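Local coordinates for histidine-containing phosphotransfer protein (Zea mays, PDB 1WN0), which probably relays phosphoryl groups from cytokinin sensor histidine kinases to response regulators through an active histidine in a multistep His-to-Asp phosphorelay, at residues Phe50-Asp55 / Phe124-Arg128. Sequence-based numbering, arbitrary orientation.
Sequences FCDDAD and FYDLR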
ATOM      1  N   PHE A  50       1.435   4.414  -6.434  1.00 36.01           N
ATOM      2  CA  PHE A  50       1.011   3.542  -5.328  1.00 38.49           C
ATOM      3  C   PHE A  50      -0.244   4.114  -4.621  1.00 40.44           C
ATOM      4  O   PHE A  50      -1.289   3.402  -4.496  1.00 38.65           O
ATOM      5  CB  PHE A  50       2.112   3.361  -4.312  1.00 39.71           C
ATOM      6  CG  PHE A  50       1.641   2.888  -2.980  1.00 37.61           C
ATOM      7  CD1 PHE A  50       1.229   1.567  -2.822  1.00 40.68           C
ATOM      8  CD2 PHE A  50       1.636   3.750  -1.881  1.00 35.56           C
ATOM      9  CE1 PHE A  50       0.840   1.103  -1.569  1.00 38.52           C
ATOM     10  CE2 PHE A  50       1.266   3.293  -0.641  1.00 35.74           C
ATOM     11  CZ  PHE A  50       0.813   2.009  -0.485  1.00 36.44           C
ATOM     12  N   CYS A  51      -0.185   5.405  -4.266  1.00 39.36           N
ATOM     13  CA  CYS A  51      -1.377   6.063  -3.673  1.00 40.15           C
ATOM     14  C   CYS A  51      -2.652   5.954  -4.609  1.00 40.50           C
ATOM     15  O   CYS A  51      -3.699   5.558  -4.135  1.00 37.19           O
ATOM     16  CB  CYS A  51      -1.077   7.482  -3.222  1.00 39.18           C
ATOM     17  SG  CYS A  51       0.324   7.573  -2.070  1.00 43.71           S
ATOM     18  N   ASP A  52      -2.537   6.140  -5.927  1.00 39.71           N
ATOM     19  CA  ASP A  52      -3.703   5.987  -6.781  1.00 40.77           C
ATOM     20  C   ASP A  52      -4.133   4.569  -6.974  1.00 38.97           C
ATOM     21  O   ASP A  52      -5.272   4.295  -6.855  1.00 38.88           O
ATOM     22  CB  ASP A  52      -3.520   6.645  -8.133  1.00 41.67           C
ATOM     23  CG  ASP A  52      -3.134   8.131  -7.992  1.00 44.22           C
ATOM     24  OD1 ASP A  52      -2.438   8.662  -8.865  1.00 45.51           O
ATOM     25  OD2 ASP A  52      -3.549   8.811  -7.037  1.00 44.46           O
ATOM     26  N   ASP A  53      -3.204   3.652  -7.227  1.00 39.54           N
ATOM     27  CA  ASP A  53      -3.549   2.253  -7.342  1.00 39.50           C
ATOM     28  C   ASP A  53      -4.135   1.710  -6.034  1.00 36.32           C
ATOM     29  O   ASP A  53      -5.180   1.056  -6.044  1.00 34.80           O
ATOM     30  CB  ASP A  53      -2.335   1.350  -7.722  1.00 41.34           C
ATOM     31  CG  ASP A  53      -1.849   1.460  -9.187  1.00 45.08           C
ATOM     32  OD1 ASP A  53      -2.550   2.023 -10.046  1.00 40.13           O
ATOM     33  OD2 ASP A  53      -0.735   0.917  -9.547  1.00 47.57           O
ATOM     34  N   ALA A  54      -3.435   1.867  -4.941  1.00 35.79           N
ATOM     35  CA  ALA A  54      -3.928   1.285  -3.667  1.00 36.15           C
ATOM     36  C   ALA A  54      -5.395   1.742  -3.374  1.00 37.42           C
ATOM     37  O   ALA A  54      -6.303   0.947  -3.006  1.00 34.76           O
ATOM     38  CB  ALA A  54      -3.023   1.707  -2.491  1.00 36.84           C
ATOM     39  N   ASP A  55      -5.616   3.048  -3.612  1.00 37.10           N
ATOM     40  CA  ASP A  55      -6.872   3.683  -3.359  1.00 37.17           C
ATOM     41  C   ASP A  55      -7.969   3.105  -4.246  1.00 37.41           C
ATOM     42  O   ASP A  55      -9.031   2.737  -3.740  1.00 34.66           O
ATOM     43  CB  ASP A  55      -6.791   5.206  -3.457  1.00 38.18           C
ATOM     44  CG  ASP A  55      -8.034   5.883  -2.944  1.00 43.17           C
ATOM     45  OD1 ASP A  55      -8.316   5.990  -1.692  1.00 42.06           O
ATOM     46  OD2 ASP A  55      -8.844   6.212  -3.822  1.00 55.28           O
ATOM     47  N   PHE A 124      -2.917   1.560   4.899  1.00 33.59           N
ATOM     48  CA  PHE A 124      -2.789   2.406   3.741  1.00 35.68           C
ATOM     49  C   PHE A 124      -3.000   3.951   4.008  1.00 39.43           C
ATOM     50  O   PHE A 124      -2.067   4.759   3.743  1.00 40.50           O
ATOM     51  CB  PHE A 124      -3.636   1.923   2.564  1.00 34.51           C
ATOM     52  CG  PHE A 124      -3.617   2.840   1.475  1.00 33.15           C
ATOM     53  CD1 PHE A 124      -2.463   3.080   0.821  1.00 34.72           C
ATOM     54  CD2 PHE A 124      -4.746   3.585   1.184  1.00 38.58           C
ATOM     55  CE1 PHE A 124      -2.410   4.027  -0.159  1.00 38.15           C
ATOM     56  CE2 PHE A 124      -4.763   4.478   0.169  1.00 40.95           C
ATOM     57  CZ  PHE A 124      -3.631   4.712  -0.540  1.00 37.54           C
ATOM     58  N   TYR A 125      -4.148   4.345   4.620  1.00 41.70           N
ATOM     59  CA  TYR A 125      -4.407   5.756   4.901  1.00 42.15           C
ATOM     60  C   TYR A 125      -3.237   6.327   5.698  1.00 44.13           C
ATOM     61  O   TYR A 125      -2.763   7.391   5.371  1.00 44.07           O
ATOM     62  CB  TYR A 125      -5.726   5.946   5.625  1.00 42.89           C
ATOM     63  CG  TYR A 125      -6.964   5.670   4.773  1.00 45.27           C
ATOM     64  CD1 TYR A 125      -6.911   5.580   3.376  1.00 41.97           C
ATOM     65  CD2 TYR A 125      -8.213   5.564   5.365  1.00 49.35           C
ATOM     66  CE1 TYR A 125      -8.105   5.347   2.604  1.00 47.78           C
ATOM     67  CE2 TYR A 125      -9.394   5.341   4.569  1.00 46.32           C
ATOM     68  CZ  TYR A 125      -9.284   5.274   3.203  1.00 43.53           C
ATOM     69  OH  TYR A 125     -10.386   5.039   2.458  1.00 53.63           O
ATOM     70  N   ASP A 126      -2.701   5.601   6.659  1.00 44.59           N
ATOM     71  CA  ASP A 126      -1.552   6.090   7.470  1.00 45.21           C
ATOM     72  C   ASP A 126      -0.303   6.315   6.587  1.00 46.68           C
ATOM     73  O   ASP A 126       0.363   7.374   6.655  1.00 47.92           O
ATOM     74  CB  ASP A 126      -1.347   5.049   8.582  1.00 45.80           C
ATOM     75  CG  ASP A 126      -0.212   5.374   9.540  1.00 51.42           C
ATOM     76  OD1 ASP A 126       0.382   6.485   9.564  1.00 57.71           O
ATOM     77  OD2 ASP A 126       0.177   4.537  10.348  1.00 56.48           O
ATOM     78  N   LEU A 127       0.035   5.357   5.703  1.00 45.47           N
ATOM     79  CA  LEU A 127       1.221   5.505   4.908  1.00 43.25           C
ATOM     80  C   LEU A 127       1.001   6.537   3.854  1.00 42.98           C
ATOM     81  O   LEU A 127       1.834   7.414   3.615  1.00 40.79           O
ATOM     82  CB  LEU A 127       1.605   4.184   4.281  1.00 43.93           C
ATOM     83  CG  LEU A 127       3.041   3.965   3.757  1.00 45.05           C
ATOM     84  CD1 LEU A 127       3.069   3.116   2.555  1.00 46.80           C
ATOM     85  CD2 LEU A 127       3.807   5.107   3.549  1.00 47.20           C
ATOM     86  N   ARG A 128      -0.145   6.498   3.204  1.00 41.82           N
ATOM     87  CA  ARG A 128      -0.421   7.570   2.297  1.00 42.67           C
ATOM     88  C   ARG A 128      -0.154   9.006   2.854  1.00 46.09           C
ATOM     89  O   ARG A 128       0.474   9.831   2.141  1.00 43.65           O
ATOM     90  CB  ARG A 128      -1.841   7.562   1.847  1.00 42.20           C
ATOM     91  CG  ARG A 128      -2.082   8.625   0.773  1.00 41.25           C
ATOM     92  CD  ARG A 128      -3.433   8.415   0.082  1.00 47.02           C
ATOM     93  NE  ARG A 128      -4.473   8.701   1.038  1.00 48.18           N
ATOM     94  CZ  ARG A 128      -5.787   8.531   0.874  1.00 51.75           C
ATOM     95  NH1 ARG A 128      -6.334   8.058  -0.286  1.00 50.33           N
ATOM     96  NH2 ARG A 128      -6.558   8.901   1.911  1.00 47.53           N
TER
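Phe124 reaches across from helix 110-138 and sets its ring as a knob into a hole formed by Phe50, Cys51, Ala54 and Asp55 of helix 42-64. Its CA-CB bond points toward that helix and, with CG anti to the backbone N, the ring reaches in among the four residues. Ala54 lies over one face: its CB is 3.7 Å from the Phe124 ring centroid, a CH-pi contact, and comes nearest to Phe124 CE1 at 3.3 Å. The opposite face carries Arg128 CB, displaced toward the rim, so the ring lies between Ala54 of the partner helix and the Arg128 CB of its own. Phe50 meets the Phe124 edge; the centroids are 5.5 Å apart and the planes 80° to each other, an offset edge-to-face pair in which Phe50 presents its face. Leu127 extends this apolar layer, its CD1 3.7 Å from Phe50 CE2. Replacing Phe124 with an alanine would probably open a gap beside Ala54 and leave the face of Phe50 without its edge-to-face partner.

Toward the partly exposed flank, Arg128 passes Cys51, Arg128 CG lying 3.9 Å from Cys51 SG, and then bends at chi3, which carries the guanidinium to Asp55. Arg128 NH1 and Asp55 OD1 are 3.2 Å apart in a salt bridge; its hydrogen bond is weak, the N-H...O angle being 120°, and the carboxylate and guanidinium planes are tilted against each other. The buried side continues into helix 72-88, where Phe50 touches Ser85 and Ser86 and Ala54 touches Leu82.

The axes of the two short segments run nearly antiparallel, at 164°, and come within 10.9 Å. An aromatic knob between such helices, with a salt bridge alongside, fits the antiparallel four-helix bundle of the HPt domain, whose helix 72-88 bears the predicted phosphorylation site, His80.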